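Local atomic coordinates of HD domain protein (Enterococcus faecalis, PDB entry 4LRL), a protein that probably hydrolyses deoxyribonucleoside triphosphates through a metal-centred HD domain, under allosteric control by bound nucleotides. Residues 28-40 with 48-60. Residues are numbered along the deposited sequence; the frame is centred on the assembly and turned at random.
Sequences PYKEQRLPIEKVF and IHVQHQVILDLIN. With DGT (2'-deoxyguanosine-5'-triphosphate), chain O.
I48 pairs with F40 by two backbone hydrogen bonds, and their CB atoms meet on the same face of the sheet. H49, opposite V39 in a non-hydrogen-bonded pair, sends its imidazole to the other face, where V39 CG1 rests near CD2 and the E37 carboxylate lies at the ring edge; that acid's salt bridge goes to R233 of a second subunit. V50 forms the next hydrogen-bonded pair, with K38. Small and beta-branched, it suits an extended strand and fits between two apolar neighbours: CG1 touches L34 CD1 at 3.8 Å, while CG2 meets F40 CE1 at 3.7 Å. This antiparallel beta hairpin, strands 33-42 and 46-52, runs straight into helix 53-60, and together they form one wall of a dGTP site. F40 turns a ring face to C2' of the deoxyribose, and its rim atom CE2 comes 3.3 Å from C4 of the guanine. K38, its chain extended until a bend at chi4 (67°), delivers NZ to O1B and O2G of the triphosphate, a long cation suited to an anion.

Q51 O accepts a hydrogen bond from L34 N-H. H52, the N-cap residue, has an imidazole long enough to set NE2 over a face of the R33 guanidinium, the planes 42° apart. Q53 N donates to Q32 O (3.0 Å), which also receives a water hydrogen bond. V54 offers a compact methyl, CG2, to the Y29 ring face as a CH-pi contact, 3.7 Å from the centroid. L56, forked at its end, sends CD2 to L34 CD2 and CD1 to K38 CD. D57 takes the Y29 hydroxyl, a phenol donor matched to a carboxylate, on the anti lone pair of OD2, at 2.5 Å from OH; Q53 NE2 reaches OD1 from above the carboxylate plane, so both oxygens are gripped. I59 CG2 lies against F40 CE2 and guanine O6, and N60 OD1 accepts hydrogen bonds from N1 and N2, matching guanine's donor edge.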
ATOM      1  N   PRO C  28     -18.574  39.504  -9.234  1.00 76.04           N
ATOM      2  CA  PRO C  28     -18.946  39.361  -7.822  1.00 74.15           C
ATOM      3  C   PRO C  28     -18.139  38.291  -7.083  1.00 71.06           C
ATOM      4  O   PRO C  28     -17.873  37.217  -7.632  1.00 69.66           O
ATOM      5  CB  PRO C  28     -20.425  38.980  -7.895  1.00 74.31           C
ATOM      6  CG  PRO C  28     -20.910  39.715  -9.120  1.00 77.02           C
ATOM      7  CD  PRO C  28     -19.767  39.604 -10.102  1.00 77.55           C
ATOM      8  N   TYR C  29     -17.765  38.608  -5.846  1.00 69.95           N
ATOM      9  CA  TYR C  29     -16.889  37.778  -5.015  1.00 67.23           C
ATOM     10  C   TYR C  29     -17.295  36.298  -4.954  1.00 65.28           C
ATOM     11  O   TYR C  29     -16.446  35.412  -5.071  1.00 63.69           O
ATOM     12  CB  TYR C  29     -16.811  38.381  -3.607  1.00 66.70           C
ATOM     13  CG  TYR C  29     -15.702  37.844  -2.726  1.00 63.26           C
ATOM     14  CD1 TYR C  29     -14.379  37.784  -3.180  1.00 61.64           C
ATOM     15  CD2 TYR C  29     -15.968  37.431  -1.420  1.00 60.38           C
ATOM     16  CE1 TYR C  29     -13.356  37.302  -2.361  1.00 59.03           C
ATOM     17  CE2 TYR C  29     -14.953  36.952  -0.593  1.00 57.73           C
ATOM     18  CZ  TYR C  29     -13.655  36.888  -1.072  1.00 56.81           C
ATOM     19  OH  TYR C  29     -12.663  36.418  -0.258  1.00 54.16           O
ATOM     20  N   LYS C  30     -18.592  36.048  -4.784  1.00 65.49           N
ATOM     21  CA  LYS C  30     -19.152  34.696  -4.705  1.00 64.23           C
ATOM     22  C   LYS C  30     -18.861  33.867  -5.963  1.00 64.12           C
ATOM     23  O   LYS C  30     -18.762  32.634  -5.900  1.00 62.33           O
ATOM     24  CB  LYS C  30     -20.662  34.793  -4.421  1.00 65.08           C
ATOM     25  CG  LYS C  30     -21.527  33.605  -4.824  1.00 64.94           C
ATOM     26  CD  LYS C  30     -22.961  34.080  -5.031  1.00 68.34           C
ATOM     27  CE  LYS C  30     -23.558  33.533  -6.326  1.00 69.71           C
ATOM     28  NZ  LYS C  30     -24.551  34.479  -6.932  1.00 72.18           N
ATOM     29  N   GLU C  31     -18.706  34.556  -7.093  1.00 66.16           N
ATOM     30  CA  GLU C  31     -18.474  33.916  -8.386  1.00 66.49           C
ATOM     31  C   GLU C  31     -17.001  33.894  -8.798  1.00 66.33           C
ATOM     32  O   GLU C  31     -16.648  33.290  -9.810  1.00 66.49           O
ATOM     33  CB  GLU C  31     -19.285  34.623  -9.472  1.00 69.07           C
ATOM     34  CG  GLU C  31     -20.790  34.475  -9.358  1.00 70.19           C
ATOM     35  CD  GLU C  31     -21.524  35.394 -10.320  1.00 74.72           C
ATOM     36  OE1 GLU C  31     -22.098  34.883 -11.303  1.00 76.34           O
ATOM     37  OE2 GLU C  31     -21.515  36.629 -10.108  1.00 76.54           O
ATOM     38  N   GLN C  32     -16.143  34.545  -8.017  1.00 66.31           N
ATOM     39  CA  GLN C  32     -14.732  34.693  -8.380  1.00 66.63           C
ATOM     40  C   GLN C  32     -13.971  33.370  -8.408  1.00 65.01           C
ATOM     41  O   GLN C  32     -13.819  32.702  -7.385  1.00 62.81           O
ATOM     42  CB  GLN C  32     -14.026  35.697  -7.468  1.00 66.95           C
ATOM     43  CG  GLN C  32     -14.303  37.148  -7.816  1.00 69.13           C
ATOM     44  CD  GLN C  32     -13.245  38.101  -7.286  1.00 69.78           C
ATOM     45  OE1 GLN C  32     -12.126  37.699  -6.955  1.00 68.62           O
ATOM     46  NE2 GLN C  32     -13.594  39.377  -7.211  1.00 71.83           N
ATOM     47  N   ARG C  33     -13.513  33.009  -9.603  1.00 66.21           N
ATOM     48  CA  ARG C  33     -12.680  31.830  -9.821  1.00 65.29           C
ATOM     49  C   ARG C  33     -11.221  32.240  -9.956  1.00 65.96           C
ATOM     50  O   ARG C  33     -10.924  33.316 -10.466  1.00 67.93           O
ATOM     51  CB  ARG C  33     -13.127  31.079 -11.082  1.00 66.04           C
ATOM     52  CG  ARG C  33     -13.879  29.780 -10.824  1.00 65.67           C
ATOM     53  CD  ARG C  33     -15.350  30.016 -10.522  1.00 68.37           C
ATOM     54  NE  ARG C  33     -16.043  28.775 -10.161  1.00 68.78           N
ATOM     55  CZ  ARG C  33     -17.357  28.675  -9.965  1.00 69.16           C
ATOM     56  NH1 ARG C  33     -18.138  29.742 -10.096  1.00 71.04           N
ATOM     57  NH2 ARG C  33     -17.895  27.506  -9.639  1.00 67.59           N
ATOM     58  N   LEU C  34     -10.317  31.381  -9.491  1.00 64.50           N
ATOM     59  CA  LEU C  34      -8.884  31.633  -9.603  1.00 65.27           C
ATOM     60  C   LEU C  34      -8.440  31.450 -11.048  1.00 66.97           C
ATOM     61  O   LEU C  34      -8.946  30.549 -11.727  1.00 66.74           O
ATOM     62  CB  LEU C  34      -8.095  30.688  -8.694  1.00 63.37           C
ATOM     63  CG  LEU C  34      -8.242  30.864  -7.180  1.00 61.94           C
ATOM     64  CD1 LEU C  34      -7.641  29.676  -6.451  1.00 59.58           C
ATOM     65  CD2 LEU C  34      -7.606  32.169  -6.712  1.00 62.77           C
ATOM     66  N   PRO C  35      -7.508  32.309 -11.531  1.00 68.91           N
ATOM     67  CA  PRO C  35      -7.005  32.178 -12.910  1.00 70.56           C
ATOM     68  C   PRO C  35      -6.653  30.721 -13.217  1.00 68.92           C
ATOM     69  O   PRO C  35      -7.203  30.134 -14.159  1.00 69.50           O
ATOM     70  CB  PRO C  35      -5.746  33.058 -12.915  1.00 72.29           C
ATOM     71  CG  PRO C  35      -6.016  34.102 -11.885  1.00 72.44           C
ATOM     72  CD  PRO C  35      -6.876  33.443 -10.820  1.00 69.73           C
ATOM     73  N   ILE C  36      -5.771  30.141 -12.403  1.00 66.71           N
ATOM     74  CA  ILE C  36      -5.452  28.719 -12.495  1.00 64.60           C
ATOM     75  C   ILE C  36      -5.766  27.998 -11.188  1.00 61.47           C
ATOM     76  O   ILE C  36      -5.483  28.510 -10.091  1.00 60.63           O
ATOM     77  CB  ILE C  36      -3.982  28.461 -12.939  1.00 65.61           C
ATOM     78  CG1 ILE C  36      -2.972  29.193 -12.039  1.00 65.81           C
ATOM     79  CG2 ILE C  36      -3.787  28.875 -14.398  1.00 68.52           C
ATOM     80  CD1 ILE C  36      -2.278  28.311 -11.010  1.00 64.60           C
ATOM     81  N   GLU C  37      -6.370  26.819 -11.322  1.00 59.36           N
ATOM     82  CA  GLU C  37      -6.608  25.918 -10.202  1.00 56.32           C
ATOM     83  C   GLU C  37      -5.364  25.797  -9.316  1.00 54.81           C
ATOM     84  O   GLU C  37      -4.257  25.569  -9.815  1.00 55.54           O
ATOM     85  CB  GLU C  37      -7.002  24.548 -10.737  1.00 55.75           C
ATOM     86  CG  GLU C  37      -7.144  23.478  -9.683  1.00 54.89           C
ATOM     87  CD  GLU C  37      -7.636  22.174 -10.263  1.00 55.83           C
ATOM     88  OE1 GLU C  37      -8.775  21.784  -9.935  1.00 55.89           O
ATOM     89  OE2 GLU C  37      -6.898  21.552 -11.059  1.00 56.21           O
ATOM     90  N   LYS C  38      -5.554  25.967  -8.010  1.00 52.56           N
ATOM     91  CA  LYS C  38      -4.458  25.844  -7.052  1.00 51.00           C
ATOM     92  C   LYS C  38      -4.496  24.500  -6.336  1.00 48.61           C
ATOM     93  O   LYS C  38      -5.433  24.201  -5.595  1.00 47.07           O
ATOM     94  CB  LYS C  38      -4.491  26.982  -6.033  1.00 51.13           C
ATOM     95  CG  LYS C  38      -3.191  27.161  -5.270  1.00 50.23           C
ATOM     96  CD  LYS C  38      -3.298  28.333  -4.333  1.00 49.67           C
ATOM     97  CE  LYS C  38      -1.959  28.982  -4.117  1.00 50.44           C
ATOM     98  NZ  LYS C  38      -1.452  29.639  -5.364  1.00 52.35           N
ATOM     99  N   VAL C  39      -3.465  23.697  -6.566  1.00 48.21           N
ATOM    100  CA  VAL C  39      -3.391  22.363  -5.983  1.00 46.49           C
ATOM    101  C   VAL C  39      -2.454  22.319  -4.777  1.00 45.45           C
ATOM    102  O   VAL C  39      -1.352  22.893  -4.791  1.00 46.10           O
ATOM    103  CB  VAL C  39      -3.018  21.251  -7.026  1.00 47.02           C
ATOM    104  CG1 VAL C  39      -4.111  21.106  -8.083  1.00 47.82           C
ATOM    105  CG2 VAL C  39      -1.652  21.511  -7.677  1.00 48.41           C
ATOM    106  N   PHE C  40      -2.920  21.636  -3.738  1.00 43.40           N
ATOM    107  CA  PHE C  40      -2.160  21.455  -2.520  1.00 42.56           C
ATOM    108  C   PHE C  40      -1.829  19.973  -2.396  1.00 41.92           C
ATOM    109  O   PHE C  40      -2.721  19.125  -2.375  1.00 40.88           O
ATOM    110  CB  PHE C  40      -2.978  21.892  -1.302  1.00 41.15           C
ATOM    111  CG  PHE C  40      -3.337  23.360  -1.278  1.00 41.81           C
ATOM    112  CD1 PHE C  40      -4.037  23.951  -2.330  1.00 42.57           C
ATOM    113  CD2 PHE C  40      -3.020  24.141  -0.175  1.00 39.99           C
ATOM    114  CE1 PHE C  40      -4.382  25.296  -2.295  1.00 42.81           C
ATOM    115  CE2 PHE C  40      -3.370  25.484  -0.129  1.00 41.13           C
ATOM    116  CZ  PHE C  40      -4.047  26.065  -1.191  1.00 42.66           C
ATOM    117  N   ILE C  48      -5.360  18.569  -2.919  1.00 37.10           N
ATOM    118  CA  ILE C  48      -6.497  19.409  -2.575  1.00 36.74           C
ATOM    119  C   ILE C  48      -6.624  20.415  -3.723  1.00 38.55           C
ATOM    120  O   ILE C  48      -5.634  21.048  -4.102  1.00 39.41           O
ATOM    121  CB  ILE C  48      -6.291  20.162  -1.227  1.00 36.18           C
ATOM    122  CG1 ILE C  48      -5.845  19.217  -0.085  1.00 34.28           C
ATOM    123  CG2 ILE C  48      -7.535  21.000  -0.851  1.00 35.15           C
ATOM    124  CD1 ILE C  48      -6.746  18.007   0.205  1.00 31.22           C
ATOM    125  N   HIS C  49      -7.828  20.540  -4.285  1.00 39.01           N
ATOM    126  CA  HIS C  49      -8.061  21.412  -5.446  1.00 40.55           C
ATOM    127  C   HIS C  49      -8.875  22.640  -5.062  1.00 40.93           C
ATOM    128  O   HIS C  49      -9.991  22.510  -4.542  1.00 40.39           O
ATOM    129  CB  HIS C  49      -8.788  20.658  -6.566  1.00 40.94           C
ATOM    130  CG  HIS C  49      -8.054  19.453  -7.074  1.00 41.08           C
ATOM    131  ND1 HIS C  49      -8.042  18.251  -6.403  1.00 40.82           N
ATOM    132  CD2 HIS C  49      -7.322  19.263  -8.195  1.00 42.88           C
ATOM    133  CE1 HIS C  49      -7.330  17.372  -7.085  1.00 40.81           C
ATOM    134  NE2 HIS C  49      -6.876  17.964  -8.174  1.00 42.78           N
ATOM    135  N   VAL C  50      -8.326  23.823  -5.340  1.00 42.14           N
ATOM    136  CA  VAL C  50      -8.987  25.090  -5.018  1.00 42.97           C
ATOM    137  C   VAL C  50      -9.192  25.942  -6.274  1.00 45.45           C
ATOM    138  O   VAL C  50      -8.216  26.301  -6.950  1.00 46.51           O
ATOM    139  CB  VAL C  50      -8.188  25.887  -3.956  1.00 42.96           C
ATOM    140  CG1 VAL C  50      -8.819  27.268  -3.700  1.00 43.48           C
ATOM    141  CG2 VAL C  50      -8.076  25.091  -2.656  1.00 40.95           C
ATOM    142  N   GLN C  51     -10.463  26.245  -6.577  1.00 46.40           N
ATOM    143  CA  GLN C  51     -10.853  27.090  -7.723  1.00 48.92           C
ATOM    144  C   GLN C  51     -11.441  28.441  -7.326  1.00 49.45           C
ATOM    145  O   GLN C  51     -11.359  29.394  -8.095  1.00 51.65           O
ATOM    146  CB  GLN C  51     -11.888  26.398  -8.615  1.00 49.60           C
ATOM    147  CG  GLN C  51     -11.378  25.227  -9.416  1.00 51.96           C
ATOM    148  CD  GLN C  51     -11.759  23.913  -8.781  1.00 52.59           C
ATOM    149  OE1 GLN C  51     -12.844  23.380  -9.030  1.00 54.85           O
ATOM    150  NE2 GLN C  51     -10.875  23.384  -7.947  1.00 51.60           N
ATOM    151  N   HIS C  52     -12.067  28.515  -6.154  1.00 47.88           N
ATOM    152  CA  HIS C  52     -12.739  29.740  -5.720  1.00 48.29           C
ATOM    153  C   HIS C  52     -11.802  30.653  -4.943  1.00 47.73           C
ATOM    154  O   HIS C  52     -11.063  30.195  -4.068  1.00 46.34           O
ATOM    155  CB  HIS C  52     -13.954  29.412  -4.849  1.00 47.55           C
ATOM    156  CG  HIS C  52     -15.019  28.634  -5.556  1.00 49.69           C
ATOM    157  ND1 HIS C  52     -15.020  27.254  -5.620  1.00 49.63           N
ATOM    158  CD2 HIS C  52     -16.124  29.044  -6.225  1.00 51.77           C
ATOM    159  CE1 HIS C  52     -16.078  26.849  -6.300  1.00 49.80           C
ATOM    160  NE2 HIS C  52     -16.764  27.915  -6.679  1.00 51.69           N
ATOM    161  N   GLN C  53     -11.855  31.945  -5.259  1.00 48.42           N
ATOM    162  CA  GLN C  53     -11.143  32.977  -4.507  1.00 47.94           C
ATOM    163  C   GLN C  53     -11.550  32.980  -3.027  1.00 46.58           C
ATOM    164  O   GLN C  53     -10.714  33.165  -2.148  1.00 46.50           O
ATOM    165  CB  GLN C  53     -11.393  34.354  -5.140  1.00 50.21           C
ATOM    166  CG  GLN C  53     -10.528  35.483  -4.594  1.00 50.06           C
ATOM    167  CD  GLN C  53      -9.042  35.282  -4.880  1.00 49.03           C
ATOM    168  OE1 GLN C  53      -8.600  35.355  -6.028  1.00 48.71           O
ATOM    169  NE2 GLN C  53      -8.264  35.039  -3.828  1.00 46.54           N
ATOM    170  N   VAL C  54     -12.834  32.769  -2.757  1.00 45.92           N
ATOM    171  CA  VAL C  54     -13.344  32.733  -1.390  1.00 44.91           C
ATOM    172  C   VAL C  54     -12.651  31.633  -0.570  1.00 43.17           C
ATOM    173  O   VAL C  54     -12.256  31.862   0.577  1.00 42.99           O
ATOM    174  CB  VAL C  54     -14.883  32.537  -1.368  1.00 44.82           C
ATOM    175  CG1 VAL C  54     -15.388  32.244   0.040  1.00 42.93           C
ATOM    176  CG2 VAL C  54     -15.581  33.760  -1.937  1.00 46.58           C
ATOM    177  N   ILE C  55     -12.501  30.452  -1.174  1.00 41.91           N
ATOM    178  CA  ILE C  55     -11.879  29.307  -0.521  1.00 39.87           C
ATOM    179  C   ILE C  55     -10.391  29.568  -0.272  1.00 40.06           C
ATOM    180  O   ILE C  55      -9.899  29.320   0.829  1.00 39.10           O
ATOM    181  CB  ILE C  55     -12.093  27.998  -1.333  1.00 39.01           C
ATOM    182  CG1 ILE C  55     -13.592  27.705  -1.517  1.00 38.71           C
ATOM    183  CG2 ILE C  55     -11.344  26.817  -0.693  1.00 37.09           C
ATOM    184  CD1 ILE C  55     -14.399  27.545  -0.223  1.00 37.60           C
ATOM    185  N   LEU C  56      -9.688  30.087  -1.281  1.00 41.08           N
ATOM    186  CA  LEU C  56      -8.275  30.406  -1.125  1.00 41.74           C
ATOM    187  C   LEU C  56      -8.064  31.412   0.007  1.00 42.43           C
ATOM    188  O   LEU C  56      -7.163  31.243   0.840  1.00 41.42           O
ATOM    189  CB  LEU C  56      -7.669  30.929  -2.428  1.00 43.41           C
ATOM    190  CG  LEU C  56      -6.171  31.267  -2.342  1.00 44.06           C
ATOM    191  CD1 LEU C  56      -5.338  30.033  -2.026  1.00 42.79           C
ATOM    192  CD2 LEU C  56      -5.675  31.938  -3.598  1.00 44.63           C
ATOM    193  N   ASP C  57      -8.910  32.443   0.033  1.00 43.75           N
ATOM    194  CA  ASP C  57      -8.858  33.462   1.083  1.00 44.68           C
ATOM    195  C   ASP C  57      -9.142  32.879   2.467  1.00 43.20           C
ATOM    196  O   ASP C  57      -8.501  33.261   3.450  1.00 43.40           O
ATOM    197  CB  ASP C  57      -9.835  34.604   0.792  1.00 46.38           C
ATOM    198  CG  ASP C  57      -9.397  35.477  -0.368  1.00 47.79           C
ATOM    199  OD1 ASP C  57      -8.215  35.419  -0.770  1.00 48.24           O
ATOM    200  OD2 ASP C  57     -10.246  36.237  -0.871  1.00 48.63           O
ATOM    201  N   LEU C  58     -10.101  31.962   2.546  1.00 41.81           N
ATOM    202  CA  LEU C  58     -10.422  31.334   3.827  1.00 40.31           C
ATOM    203  C   LEU C  58      -9.247  30.507   4.335  1.00 39.30           C
ATOM    204  O   LEU C  58      -8.901  30.589   5.517  1.00 39.40           O
ATOM    205  CB  LEU C  58     -11.699  30.496   3.742  1.00 38.96           C
ATOM    206  CG  LEU C  58     -13.031  31.266   3.736  1.00 39.89           C
ATOM    207  CD1 LEU C  58     -14.189  30.305   3.479  1.00 37.55           C
ATOM    208  CD2 LEU C  58     -13.268  32.055   5.028  1.00 38.86           C
ATOM    209  N   ILE C  59      -8.627  29.736   3.437  1.00 38.54           N
ATOM    210  CA  ILE C  59      -7.448  28.935   3.766  1.00 37.12           C
ATOM    211  C   ILE C  59      -6.327  29.821   4.282  1.00 38.10           C
ATOM    212  O   ILE C  59      -5.664  29.493   5.254  1.00 37.54           O
ATOM    213  CB  ILE C  59      -6.956  28.119   2.536  1.00 37.10           C
ATOM    214  CG1 ILE C  59      -7.976  27.022   2.202  1.00 35.34           C
ATOM    215  CG2 ILE C  59      -5.542  27.547   2.778  1.00 35.06           C
ATOM    216  CD1 ILE C  59      -7.744  26.310   0.892  1.00 34.79           C
ATOM    217  N   ASN C  60      -6.148  30.960   3.622  1.00 39.85           N
ATOM    218  CA  ASN C  60      -5.093  31.901   3.946  1.00 41.17           C
ATOM    219  C   ASN C  60      -5.368  32.745   5.187  1.00 42.02           C
ATOM    220  O   ASN C  60      -4.454  33.406   5.694  1.00 42.83           O
ATOM    221  CB  ASN C  60      -4.807  32.805   2.741  1.00 42.66           C
ATOM    222  CG  ASN C  60      -3.952  32.123   1.688  1.00 42.43           C
ATOM    223  OD1 ASN C  60      -3.278  31.123   1.961  1.00 39.32           O
ATOM    224  ND2 ASN C  60      -3.964  32.669   0.476  1.00 42.99           N
TER
HETATM  225  PG  DGT O 502       0.507  32.797  -5.507  0.75 67.35           P
HETATM  226  O1G DGT O 502       0.528  34.302  -5.331  0.75 67.03           O
HETATM  227  O2G DGT O 502      -0.663  32.099  -4.851  0.75 66.38           O
HETATM  228  O3G DGT O 502       0.784  32.366  -6.934  0.75 66.74           O
HETATM  229  O3B DGT O 502       1.776  32.304  -4.640  1.00 64.08           O
HETATM  230  PB  DGT O 502       2.495  30.891  -4.926  1.00 62.53           P
HETATM  231  O1B DGT O 502       1.538  29.980  -5.650  1.00 60.91           O
HETATM  232  O2B DGT O 502       3.855  31.172  -5.527  1.00 63.09           O
HETATM  233  O3A DGT O 502       2.767  30.345  -3.427  1.00 57.89           O
HETATM  234  PA  DGT O 502       1.617  30.021  -2.346  1.00 52.79           P
HETATM  235  O1A DGT O 502       0.248  30.181  -2.929  1.00 52.66           O
HETATM  236  O2A DGT O 502       1.948  30.752  -1.071  1.00 52.65           O
HETATM  237  O5' DGT O 502       1.864  28.450  -2.095  1.00 52.97           O
HETATM  238  C5' DGT O 502       2.126  27.568  -3.189  1.00 49.53           C
HETATM  239  C4' DGT O 502       2.198  26.125  -2.707  1.00 46.92           C
HETATM  240  O4' DGT O 502       1.999  26.058  -1.295  1.00 45.18           O
HETATM  241  C3' DGT O 502       1.103  25.283  -3.344  1.00 47.07           C
HETATM  242  O3' DGT O 502       1.685  24.086  -3.887  1.00 48.00           O
HETATM  243  C2' DGT O 502       0.134  24.946  -2.222  1.00 45.19           C
HETATM  244  C1' DGT O 502       1.025  25.056  -0.994  1.00 44.00           C
HETATM  245  N9  DGT O 502       0.321  25.400   0.269  1.00 41.65           N
HETATM  246  C8  DGT O 502       0.272  24.610   1.354  1.00 41.61           C
HETATM  247  N7  DGT O 502      -0.421  25.189   2.363  1.00 41.30           N
HETATM  248  C5  DGT O 502      -0.827  26.383   1.918  1.00 40.23           C
HETATM  249  C6  DGT O 502      -1.605  27.503   2.480  1.00 39.52           C
HETATM  250  O6  DGT O 502      -2.038  27.436   3.650  1.00 40.18           O
HETATM  251  N1  DGT O 502      -1.815  28.571   1.696  1.00 39.19           N
HETATM  252  C2  DGT O 502      -1.344  28.654   0.432  1.00 38.57           C
HETATM  253  N2  DGT O 502      -1.598  29.764  -0.295  1.00 35.90           N
HETATM  254  N3  DGT O 502      -0.617  27.659  -0.146  1.00 40.19           N
HETATM  255  C4  DGT O 502      -0.337  26.521   0.539  1.00 40.46           C
HETATM  256  O   HOH W   1     -15.168  32.652  -5.145  1.00 60.89           O